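Local coordinates for protein rhizobiales Sp. Pch2 (Marine metagenome, PDB 6PB3) that probably uses ATP to remodel HORMA domain proteins, as a TRIP13/Pch2-like AAA+ ATPase that regulates bacterial cGAS-like enzymes in bacteriophage immunity, at residues Glu24-Leu29 against Thr34-Leu39; Arg38-Leu43 against Ala99-Ile104. All blocks are in the same frame, centred on the assembly; numbering follows the deposited sequence.

Contact 1: residues Glu24-Leu29 against Thr34-Leu39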
ATOM      1  N   GLU A  24       1.649 -29.891  32.766  1.00 58.17           N
ATOM      2  CA  GLU A  24       2.914 -30.176  32.097  1.00 59.45           C
ATOM      3  C   GLU A  24       3.136 -29.210  30.940  1.00 63.71           C
ATOM      4  O   GLU A  24       4.213 -28.617  30.805  1.00 63.83           O
ATOM      5  CB  GLU A  24       2.922 -31.627  31.610  1.00 68.07           C
ATOM      6  CG  GLU A  24       4.287 -32.235  31.461  1.00 93.24           C
ATOM      7  CD  GLU A  24       4.229 -33.750  31.480  1.00114.73           C
ATOM      8  OE1 GLU A  24       3.176 -34.294  31.876  1.00117.80           O
ATOM      9  OE2 GLU A  24       5.227 -34.399  31.097  1.00125.44           O
ATOM     10  N   ARG A  25       2.108 -29.020  30.109  1.00 61.01           N
ATOM     11  CA  ARG A  25       2.204 -28.068  29.006  1.00 67.33           C
ATOM     12  C   ARG A  25       2.453 -26.649  29.510  1.00 58.55           C
ATOM     13  O   ARG A  25       3.304 -25.938  28.967  1.00 63.02           O
ATOM     14  CB  ARG A  25       0.941 -28.135  28.137  1.00 65.86           C
ATOM     15  CG  ARG A  25       0.690 -29.528  27.439  1.00 61.45           C
ATOM     16  CD  ARG A  25      -0.120 -29.356  26.126  1.00 86.45           C
ATOM     17  NE  ARG A  25      -1.561 -29.571  26.247  1.00 80.65           N
ATOM     18  CZ  ARG A  25      -2.493 -28.857  25.618  1.00 73.17           C
ATOM     19  NH1 ARG A  25      -2.159 -27.843  24.833  1.00 77.73           N
ATOM     20  NH2 ARG A  25      -3.775 -29.148  25.789  1.00 90.28           N
ATOM     21  N   LEU A  26       1.730 -26.214  30.547  1.00 62.64           N
ATOM     22  CA  LEU A  26       1.994 -24.893  31.119  1.00 61.98           C
ATOM     23  C   LEU A  26       3.453 -24.758  31.524  1.00 61.65           C
ATOM     24  O   LEU A  26       4.099 -23.749  31.219  1.00 67.76           O
ATOM     25  CB  LEU A  26       1.099 -24.636  32.334  1.00 53.23           C
ATOM     26  CG  LEU A  26      -0.166 -23.802  32.280  1.00 67.01           C
ATOM     27  CD1 LEU A  26      -0.675 -23.735  33.700  1.00 57.63           C
ATOM     28  CD2 LEU A  26       0.065 -22.387  31.715  1.00 62.43           C
ATOM     29  N   ASN A  27       3.976 -25.764  32.241  1.00 55.35           N
ATOM     30  CA  ASN A  27       5.355 -25.734  32.715  1.00 70.30           C
ATOM     31  C   ASN A  27       6.332 -25.631  31.554  1.00 73.77           C
ATOM     32  O   ASN A  27       7.396 -25.012  31.672  1.00 73.26           O
ATOM     33  CB  ASN A  27       5.663 -26.998  33.524  1.00 67.73           C
ATOM     34  CG  ASN A  27       4.957 -27.037  34.845  1.00 86.89           C
ATOM     35  OD1 ASN A  27       4.062 -26.238  35.107  1.00 90.17           O
ATOM     36  ND2 ASN A  27       5.355 -27.981  35.699  1.00 98.42           N
ATOM     37  N   ASN A  28       6.006 -26.274  30.434  1.00 73.85           N
ATOM     38  CA  ASN A  28       6.907 -26.264  29.289  1.00 74.64           C
ATOM     39  C   ASN A  28       6.935 -24.897  28.596  1.00 76.97           C
ATOM     40  O   ASN A  28       7.865 -24.621  27.827  1.00 71.45           O
ATOM     41  CB  ASN A  28       6.519 -27.389  28.314  1.00 65.36           C
ATOM     42  CG  ASN A  28       6.870 -28.805  28.841  1.00 84.39           C
ATOM     43  OD1 ASN A  28       7.488 -28.973  29.895  1.00 85.70           O
ATOM     44  ND2 ASN A  28       6.454 -29.821  28.098  1.00 84.25           N
ATOM     45  N   LEU A  29       5.963 -24.025  28.870  1.00 66.94           N
ATOM     46  CA  LEU A  29       6.014 -22.659  28.355  1.00 66.04           C
ATOM     47  C   LEU A  29       7.014 -21.839  29.157  1.00 77.58           C
ATOM     48  O   LEU A  29       6.801 -21.584  30.346  1.00 85.40           O
ATOM     49  CB  LEU A  29       4.640 -21.998  28.419  1.00 58.02           C
ATOM     50  CG  LEU A  29       3.521 -22.673  27.635  1.00 63.63           C
ATOM     51  CD1 LEU A  29       2.256 -21.814  27.697  1.00 56.91           C
ATOM     52  CD2 LEU A  29       3.940 -22.879  26.195  1.00 70.52           C
ATOM     53  N   THR A  34       5.163 -13.868  33.270  1.00 62.74           N
ATOM     54  CA  THR A  34       4.309 -12.710  33.482  1.00 62.18           C
ATOM     55  C   THR A  34       2.964 -12.881  32.785  1.00 64.17           C
ATOM     56  O   THR A  34       1.916 -12.555  33.356  1.00 59.92           O
ATOM     57  CB  THR A  34       5.026 -11.458  32.982  1.00 78.93           C
ATOM     58  OG1 THR A  34       5.121 -11.506  31.552  1.00 84.26           O
ATOM     59  CG2 THR A  34       6.444 -11.421  33.553  1.00 66.22           C
ATOM     60  N   HIS A  35       2.968 -13.385  31.547  1.00 58.28           N
ATOM     61  CA  HIS A  35       1.704 -13.566  30.832  1.00 51.63           C
ATOM     62  C   HIS A  35       0.811 -14.591  31.528  1.00 57.63           C
ATOM     63  O   HIS A  35      -0.417 -14.424  31.572  1.00 54.39           O
ATOM     64  CB  HIS A  35       1.965 -13.978  29.380  1.00 53.24           C
ATOM     65  CG  HIS A  35       2.946 -13.098  28.665  1.00 53.94           C
ATOM     66  ND1 HIS A  35       4.290 -13.096  28.962  1.00 54.73           N
ATOM     67  CD2 HIS A  35       2.775 -12.176  27.685  1.00 56.46           C
ATOM     68  CE1 HIS A  35       4.911 -12.226  28.183  1.00 52.37           C
ATOM     69  NE2 HIS A  35       4.014 -11.655  27.399  1.00 57.65           N
ATOM     70  N   LYS A  36       1.419 -15.651  32.083  1.00 51.53           N
ATOM     71  CA  LYS A  36       0.689 -16.677  32.834  1.00 57.60           C
ATOM     72  C   LYS A  36       0.019 -16.090  34.058  1.00 51.19           C
ATOM     73  O   LYS A  36      -1.168 -16.331  34.311  1.00 55.24           O
ATOM     74  CB  LYS A  36       1.637 -17.793  33.304  1.00 61.45           C
ATOM     75  CG  LYS A  36       2.272 -18.686  32.251  1.00 69.47           C
ATOM     76  CD  LYS A  36       3.211 -19.710  32.951  1.00 67.00           C
ATOM     77  CE  LYS A  36       3.963 -20.580  31.970  1.00 60.80           C
ATOM     78  NZ  LYS A  36       5.063 -21.377  32.630  1.00 61.50           N
ATOM     79  N   SER A  37       0.798 -15.362  34.861  1.00 48.06           N
ATOM     80  CA  SER A  37       0.287 -14.749  36.085  1.00 59.06           C
ATOM     81  C   SER A  37      -0.863 -13.789  35.796  1.00 53.29           C
ATOM     82  O   SER A  37      -1.904 -13.829  36.462  1.00 59.56           O
ATOM     83  CB  SER A  37       1.426 -14.019  36.799  1.00 53.19           C
ATOM     84  OG  SER A  37       0.936 -13.120  37.776  1.00 84.41           O
ATOM     85  N   ARG A  38      -0.693 -12.902  34.813  1.00 56.52           N
ATOM     86  CA  ARG A  38      -1.756 -11.944  34.516  1.00 58.73           C
ATOM     87  C   ARG A  38      -2.997 -12.648  33.979  1.00 53.31           C
ATOM     88  O   ARG A  38      -4.119 -12.375  34.422  1.00 53.29           O
ATOM     89  CB  ARG A  38      -1.271 -10.892  33.520  1.00 55.22           C
ATOM     90  CG  ARG A  38      -0.174 -10.010  34.042  1.00 58.19           C
ATOM     91  CD  ARG A  38       0.268  -9.007  32.960  1.00 56.66           C
ATOM     92  NE  ARG A  38       1.476  -8.310  33.381  1.00 64.21           N
ATOM     93  CZ  ARG A  38       2.206  -7.520  32.599  1.00 78.50           C
ATOM     94  NH1 ARG A  38       1.862  -7.311  31.337  1.00 81.45           N
ATOM     95  NH2 ARG A  38       3.286  -6.935  33.088  1.00 85.38           N
ATOM     96  N   LEU A  39      -2.815 -13.571  33.036  1.00 46.14           N
ATOM     97  CA  LEU A  39      -3.967 -14.291  32.511  1.00 49.26           C
ATOM     98  C   LEU A  39      -4.661 -15.063  33.619  1.00 60.90           C
ATOM     99  O   LEU A  39      -5.886 -14.990  33.761  1.00 51.73           O
ATOM    100  CB  LEU A  39      -3.539 -15.218  31.365  1.00 42.87           C
ATOM    101  CG  LEU A  39      -4.668 -16.010  30.703  1.00 48.44           C
ATOM    102  CD1 LEU A  39      -5.745 -15.026  30.208  1.00 51.69           C
ATOM    103  CD2 LEU A  39      -4.195 -16.939  29.552  1.00 43.97           C
TER
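K36 reaches from helix 33-47 to the C-terminal end of helix 20-28, where its ammonium group hydrogen-bonds backbone carbonyls in a helical hairpin packed on helix 87-93 of the AAA+ ATPase fold. NZ donates two hydrogen bonds: one of 2.9 Å from K36 NZ to L26 O, the other, also 2.9 Å, from K36 NZ to L29 O. They differ in geometry. The ammonium lies in the carbonyl plane of L29, with a C=O...N angle of 152°, but stands 42° out of the plane of L26. On the opposite face of that plane L26 O accepts the amide of L29, so two donors grip it across the turn that ends the helix. Such an end concentrates carbonyl dipoles and should favour a charged lysine. The side chain gets there because CG lies beside the backbone N and the chain is fully extended from there on. Its CE also serves as packing surface, L26 CD2 coming within 4.3 Å of K36 CE. Further out, D33 forms a long, weak ion pair with the same ammonium. L26 rests on L90 and T93, and L29 on E89, all of helix 87-93, whose first residues belong to the probable Walker A motif; R25 holds E89 in a salt bridge. Beside the paired carbonyls, L29 CB packs against K36 CE at 3.9 Å.

Contact 2: residues Arg38-Leu43 against Ala99-Ile104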
ATOM      1  N   ARG A  38      -0.693 -12.902  34.813  1.00 56.52           N
ATOM      2  CA  ARG A  38      -1.756 -11.944  34.516  1.00 58.73           C
ATOM      3  C   ARG A  38      -2.997 -12.648  33.979  1.00 53.31           C
ATOM      4  O   ARG A  38      -4.119 -12.375  34.422  1.00 53.29           O
ATOM      5  CB  ARG A  38      -1.271 -10.892  33.520  1.00 55.22           C
ATOM      6  CG  ARG A  38      -0.174 -10.010  34.042  1.00 58.19           C
ATOM      7  CD  ARG A  38       0.268  -9.007  32.960  1.00 56.66           C
ATOM      8  NE  ARG A  38       1.476  -8.310  33.381  1.00 64.21           N
ATOM      9  CZ  ARG A  38       2.206  -7.520  32.599  1.00 78.50           C
ATOM     10  NH1 ARG A  38       1.862  -7.311  31.337  1.00 81.45           N
ATOM     11  NH2 ARG A  38       3.286  -6.935  33.088  1.00 85.38           N
ATOM     12  N   LEU A  39      -2.815 -13.571  33.036  1.00 46.14           N
ATOM     13  CA  LEU A  39      -3.967 -14.291  32.511  1.00 49.26           C
ATOM     14  C   LEU A  39      -4.661 -15.063  33.619  1.00 60.90           C
ATOM     15  O   LEU A  39      -5.886 -14.990  33.761  1.00 51.73           O
ATOM     16  CB  LEU A  39      -3.539 -15.218  31.365  1.00 42.87           C
ATOM     17  CG  LEU A  39      -4.668 -16.010  30.703  1.00 48.44           C
ATOM     18  CD1 LEU A  39      -5.745 -15.026  30.208  1.00 51.69           C
ATOM     19  CD2 LEU A  39      -4.195 -16.939  29.552  1.00 43.97           C
ATOM     20  N   SER A  40      -3.886 -15.761  34.459  1.00 49.58           N
ATOM     21  CA  SER A  40      -4.490 -16.583  35.501  1.00 50.80           C
ATOM     22  C   SER A  40      -5.212 -15.720  36.531  1.00 52.00           C
ATOM     23  O   SER A  40      -6.319 -16.051  36.977  1.00 49.04           O
ATOM     24  CB  SER A  40      -3.412 -17.462  36.176  1.00 48.54           C
ATOM     25  OG  SER A  40      -3.816 -17.832  37.472  1.00 77.17           O
ATOM     26  N   LYS A  41      -4.583 -14.628  36.957  1.00 51.69           N
ATOM     27  CA  LYS A  41      -5.192 -13.833  38.015  1.00 50.12           C
ATOM     28  C   LYS A  41      -6.419 -13.070  37.508  1.00 55.51           C
ATOM     29  O   LYS A  41      -7.403 -12.915  38.245  1.00 51.54           O
ATOM     30  CB  LYS A  41      -4.149 -12.889  38.609  1.00 47.06           C
ATOM     31  CG  LYS A  41      -3.025 -13.593  39.403  1.00 48.95           C
ATOM     32  CD  LYS A  41      -1.890 -12.611  39.692  1.00 54.43           C
ATOM     33  CE  LYS A  41      -0.904 -13.135  40.754  1.00 56.95           C
ATOM     34  NZ  LYS A  41       0.111 -12.073  41.046  1.00 64.18           N
HETATM   35  N   MSE A  42      -6.387 -12.588  36.263  1.00 55.97           N
HETATM   36  CA  MSE A  42      -7.528 -11.837  35.709  1.00 50.25           C
HETATM   37  C   MSE A  42      -8.755 -12.738  35.594  1.00 61.88           C
HETATM   38  O   MSE A  42      -9.878 -12.347  35.947  1.00 49.64           O
HETATM   39  CB  MSE A  42      -7.186 -11.237  34.336  1.00 49.41           C
HETATM   40  CG  MSE A  42      -8.267 -10.318  33.755  1.00 54.72           C
HETATM   41 SE   MSE A  42      -8.690  -8.754  34.883  0.68 67.00          SE
HETATM   42  CE  MSE A  42     -10.267  -9.322  35.691  1.00 69.10           C
ATOM     43  N   LEU A  43      -8.521 -13.951  35.089  1.00 52.08           N
ATOM     44  CA  LEU A  43      -9.574 -14.958  35.040  1.00 48.21           C
ATOM     45  C   LEU A  43     -10.141 -15.234  36.431  1.00 55.25           C
ATOM     46  O   LEU A  43     -11.362 -15.344  36.602  1.00 53.16           O
ATOM     47  CB  LEU A  43      -9.035 -16.244  34.400  1.00 48.57           C
ATOM     48  CG  LEU A  43      -8.816 -16.305  32.876  1.00 55.07           C
ATOM     49  CD1 LEU A  43      -7.874 -17.455  32.492  1.00 51.70           C
ATOM     50  CD2 LEU A  43     -10.166 -16.443  32.119  1.00 46.87           C
ATOM     51  N   ALA A  99      -7.582 -22.988  38.349  1.00 61.64           N
ATOM     52  CA  ALA A  99      -8.177 -23.980  39.230  1.00 60.37           C
ATOM     53  C   ALA A  99      -7.378 -24.107  40.513  1.00 66.51           C
ATOM     54  O   ALA A  99      -7.951 -24.200  41.607  1.00 68.29           O
ATOM     55  CB  ALA A  99      -8.255 -25.324  38.513  1.00 61.87           C
ATOM     56  N   ARG A 100      -6.050 -24.099  40.398  1.00 65.08           N
ATOM     57  CA  ARG A 100      -5.196 -24.148  41.580  1.00 62.85           C
ATOM     58  C   ARG A 100      -5.346 -22.881  42.417  1.00 72.01           C
ATOM     59  O   ARG A 100      -5.513 -22.951  43.636  1.00 67.98           O
ATOM     60  CB  ARG A 100      -3.742 -24.350  41.150  1.00 58.73           C
ATOM     61  CG  ARG A 100      -3.371 -25.808  40.874  1.00 81.40           C
ATOM     62  CD  ARG A 100      -2.305 -25.913  39.806  1.00 77.14           C
ATOM     63  NE  ARG A 100      -1.039 -25.316  40.211  1.00 83.91           N
ATOM     64  CZ  ARG A 100       0.097 -25.998  40.291  1.00110.71           C
ATOM     65  NH1 ARG A 100       0.105 -27.289  39.990  1.00116.80           N
ATOM     66  NH2 ARG A 100       1.219 -25.398  40.660  1.00117.75           N
ATOM     67  N   ARG A 101      -5.322 -21.714  41.762  1.00 70.57           N
ATOM     68  CA  ARG A 101      -5.329 -20.432  42.467  1.00 70.53           C
ATOM     69  C   ARG A 101      -6.620 -20.224  43.254  1.00 61.12           C
ATOM     70  O   ARG A 101      -6.588 -19.758  44.398  1.00 66.08           O
ATOM     71  CB  ARG A 101      -5.120 -19.301  41.454  1.00 75.49           C
ATOM     72  CG  ARG A 101      -5.011 -17.897  42.024  1.00 86.11           C
ATOM     73  CD  ARG A 101      -4.770 -16.868  40.916  1.00 78.28           C
ATOM     74  NE  ARG A 101      -3.673 -17.238  40.011  1.00 64.40           N
ATOM     75  CZ  ARG A 101      -2.390 -16.965  40.245  1.00 62.53           C
ATOM     76  NH1 ARG A 101      -2.018 -16.346  41.369  1.00 62.37           N
ATOM     77  NH2 ARG A 101      -1.463 -17.344  39.375  1.00 57.81           N
ATOM     78  N   GLU A 102      -7.768 -20.557  42.666  1.00 57.16           N
ATOM     79  CA  GLU A 102      -9.050 -20.335  43.325  1.00 60.35           C
ATOM     80  C   GLU A 102      -9.635 -21.596  43.947  1.00 68.44           C
ATOM     81  O   GLU A 102     -10.712 -21.531  44.554  1.00 63.31           O
ATOM     82  CB  GLU A 102     -10.058 -19.738  42.331  1.00 71.32           C
ATOM     83  CG  GLU A 102      -9.687 -18.339  41.837  1.00 73.33           C
ATOM     84  CD  GLU A 102      -9.733 -17.277  42.938  1.00 78.12           C
ATOM     85  OE1 GLU A 102     -10.820 -17.063  43.518  1.00 84.03           O
ATOM     86  OE2 GLU A 102      -8.681 -16.656  43.216  1.00 62.69           O
ATOM     87  N   SER A 103      -8.962 -22.739  43.810  1.00 59.66           N
ATOM     88  CA  SER A 103      -9.485 -24.023  44.294  1.00 58.13           C
ATOM     89  C   SER A 103     -10.900 -24.281  43.770  1.00 62.44           C
ATOM     90  O   SER A 103     -11.836 -24.556  44.530  1.00 68.25           O
ATOM     91  CB  SER A 103      -9.434 -24.095  45.824  1.00 63.74           C
ATOM     92  OG  SER A 103      -8.092 -24.187  46.270  1.00 83.99           O
ATOM     93  N   ILE A 104     -11.058 -24.173  42.444  1.00 63.72           N
ATOM     94  CA  ILE A 104     -12.314 -24.493  41.779  1.00 75.98           C
ATOM     95  C   ILE A 104     -12.061 -25.444  40.618  1.00 66.63           C
ATOM     96  O   ILE A 104     -10.962 -25.524  40.068  1.00 63.92           O
ATOM     97  CB  ILE A 104     -13.053 -23.244  41.254  1.00 70.12           C
ATOM     98  CG1 ILE A 104     -12.117 -22.419  40.388  1.00 65.71           C
ATOM     99  CG2 ILE A 104     -13.614 -22.416  42.412  1.00 73.29           C
ATOM    100  CD1 ILE A 104     -12.753 -21.177  39.843  1.00 76.60           C
TER
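K41 and R101 mark the closest approach of the two backbones, their CA atoms 8.0 Å apart, where the middle of helix 33-47 passes the last turn of helix 95-102. That second helix stops at E102 in a Schellman motif: S103 takes a positive phi of 52°, and I104 N bonds back to A99 O at 3.2 Å as the chain turns toward strand 105-111. R101 supplies the bridge. Its CG points anti to the backbone N and the chain bends at chi3 (-50°), bringing the guanidinium alongside S40 and K41. R101 NE donates to S40 OG at 2.6 Å, with the hydroxyl at the edge of the guanidinium, near its plane, and an N-H...O angle of 149°. D97, one turn back on helix 95-102, takes a salt bridge from NH2 of R101 and also hydrogen-bonds S40 OG, tying serine and arginine together. One guanidinium face is covered by the aliphatic part of K41: CG sits over its centre, 3.5 Å from R101 CZ. The two side chains cross at a slant, and K41 NZ stays 4.8 Å from R101 NH1, directed instead to the carbonyls of L281 and Y284 of the second subunit. The arrangement is helix-helix packing on one side of an AAA+ alpha/beta core, here set beside a subunit interface of the six-chain assembly.

How the contacts relate
From the N terminus, helix 20-28 leads through a short turn into helix 33-47, and contact 1 closes this local hairpin with four residues between its segments. Contact 2 begins on the residues where contact 1 ends, R38 and L39, and closes a far longer loop of 55 residues that runs through helix 49-59, strand 76-81 and helix 87-93 to the end of helix 95-102. The two loops therefore follow one another along the chain, neither enclosing the other. Helix 33-47 is common to both, their centres 11 Å apart; between them, I94 touches L39, L26 and S40, while L39 also reaches strands 76-81 and 219-223 of the central sheet.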